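Local atomic coordinates of salmonella typhimurium DB7155 bacteriophage DET7 tailspike (Bacteriophage, PDB entry 2V5I), a protein that probably binds and hydrolyses the O-antigen polysaccharide of its Salmonella host as the trimeric receptor-binding tailspike of a myovirus. Residues I386-I389 with G390-V394. Sequence-based numbering, arbitrary orientation.
Sequences IIII and GDCIV
Ile-388 meets Cys-392 and Val-394 across the bend that joins strand 386-388 to strand 393-398. Its CB points into the bend and splits into two branches, each with its own partner. The methyl CG2 stands anti to the backbone N and lies 3.8 Å from Cys-392 CB. The same methyl also touches the sulfur, with Cys-392 SG again 3.8 Å from Ile-388 CG2. The longer branch runs through CG1, and its extended second torsion (chi2 175°) carries the tip across to the next strand. There Ile-388 CD1 packs 3.6 Å from Val-394 CG2, and the two side chains cross at a slant. Gly-390 has no side chain here, and the CB of Asp-391, the centre of an inverse gamma turn, points away from residues 386-389. One water donates to both Ile-388 O, at 2.9 Å, and Gly-390 O, bridging the two carbonyls. Asn-416 ND2, on the following coil, hydrogen-bonds Ile-389 O. Met-359 and Ala-414, on neighbouring coils, also touch Ile-388. Such inward-facing apolar side chains, stacked from coil to coil, form the core of the right-handed parallel beta-helix of P22-like tailspikes.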
loop_
_atom_site.group_PDB
_atom_site.type_symbol
_atom_site.label_atom_id
_atom_site.label_comp_id
_atom_site.label_asym_id
_atom_site.label_seq_id
_atom_site.Cartn_x
_atom_site.Cartn_y
_atom_site.Cartn_z
ATOM N N ILE A 386 -1.049 20.674 -3.942
ATOM C CA ILE A 386 -0.956 20.046 -2.652
ATOM C C ILE A 386 -0.857 21.207 -1.644
ATOM O O ILE A 386 0.101 21.971 -1.690
ATOM C CB ILE A 386 0.315 19.156 -2.588
ATOM C CG1 ILE A 386 0.276 18.030 -3.643
ATOM C CG2 ILE A 386 0.532 18.621 -1.204
ATOM C CD1 ILE A 386 1.690 17.476 -3.983
ATOM N N ILE A 387 -1.814 21.324 -0.731
ATOM C CA ILE A 387 -1.893 22.430 0.229
ATOM C C ILE A 387 -1.976 21.844 1.630
ATOM O O ILE A 387 -2.795 20.959 1.883
ATOM C CB ILE A 387 -3.162 23.232 -0.025
ATOM C CG1 ILE A 387 -3.099 23.876 -1.413
ATOM C CG2 ILE A 387 -3.385 24.261 1.111
ATOM C CD1 ILE A 387 -4.481 23.994 -2.104
ATOM N N ILE A 388 -1.067 22.271 2.512
ATOM C CA ILE A 388 -1.121 21.960 3.923
ATOM C C ILE A 388 -1.001 23.297 4.630
ATOM O O ILE A 388 -0.063 24.033 4.393
ATOM C CB ILE A 388 0.014 21.012 4.390
ATOM C CG1 ILE A 388 -0.001 19.707 3.575
ATOM C CG2 ILE A 388 -0.109 20.734 5.881
ATOM C CD1 ILE A 388 1.161 18.781 3.889
ATOM N N ILE A 389 -1.919 23.594 5.552
ATOM C CA ILE A 389 -1.958 24.928 6.178
ATOM C C ILE A 389 -1.085 25.044 7.414
ATOM O O ILE A 389 -0.332 26.004 7.541
ATOM C CB ILE A 389 -3.401 25.285 6.587
ATOM C CG1 ILE A 389 -4.300 25.309 5.367
ATOM C CG2 ILE A 389 -3.437 26.614 7.355
ATOM C CD1 ILE A 389 -3.935 26.342 4.291
ATOM N N GLY A 390 -1.160 24.071 8.313
ATOM C CA GLY A 390 -0.466 24.128 9.585
ATOM C C GLY A 390 0.835 23.370 9.705
ATOM O O GLY A 390 1.491 23.062 8.691
ATOM N N ASP A 391 1.274 23.156 10.950
ATOM C CA ASP A 391 2.610 22.617 11.270
ATOM C C ASP A 391 2.630 21.092 11.190
ATOM O O ASP A 391 2.412 20.422 12.196
ATOM C CB ASP A 391 3.050 23.052 12.665
ATOM C CG ASP A 391 2.048 22.647 13.779
ATOM O OD1 ASP A 391 0.797 22.766 13.610
ATOM O OD2 ASP A 391 2.529 22.196 14.850
ATOM N N CYS A 392 2.860 20.572 9.989
ATOM C CA CYS A 392 2.736 19.121 9.742
ATOM C C CYS A 392 4.087 18.540 9.274
ATOM O O CYS A 392 5.053 19.276 9.078
ATOM C CB CYS A 392 1.625 18.907 8.716
ATOM S SG CYS A 392 -0.044 19.386 9.461
ATOM N N ILE A 393 4.134 17.213 9.146
ATOM C CA ILE A 393 5.318 16.461 8.671
ATOM C C ILE A 393 4.848 15.642 7.489
ATOM O O ILE A 393 3.768 15.024 7.569
ATOM C CB ILE A 393 5.826 15.478 9.775
ATOM C CG1 ILE A 393 6.358 16.229 10.999
ATOM C CG2 ILE A 393 6.865 14.476 9.253
ATOM C CD1 ILE A 393 7.487 17.107 10.737
ATOM N N VAL A 394 5.597 15.677 6.373
ATOM C CA VAL A 394 5.335 14.779 5.252
ATOM C C VAL A 394 6.579 13.898 5.066
ATOM O O VAL A 394 7.676 14.409 4.925
ATOM C CB VAL A 394 5.021 15.564 3.961
ATOM C CG1 VAL A 394 4.717 14.606 2.857
ATOM C CG2 VAL A 394 3.901 16.472 4.237
HETATM O O HOH W 1 2.184 23.932 6.148
#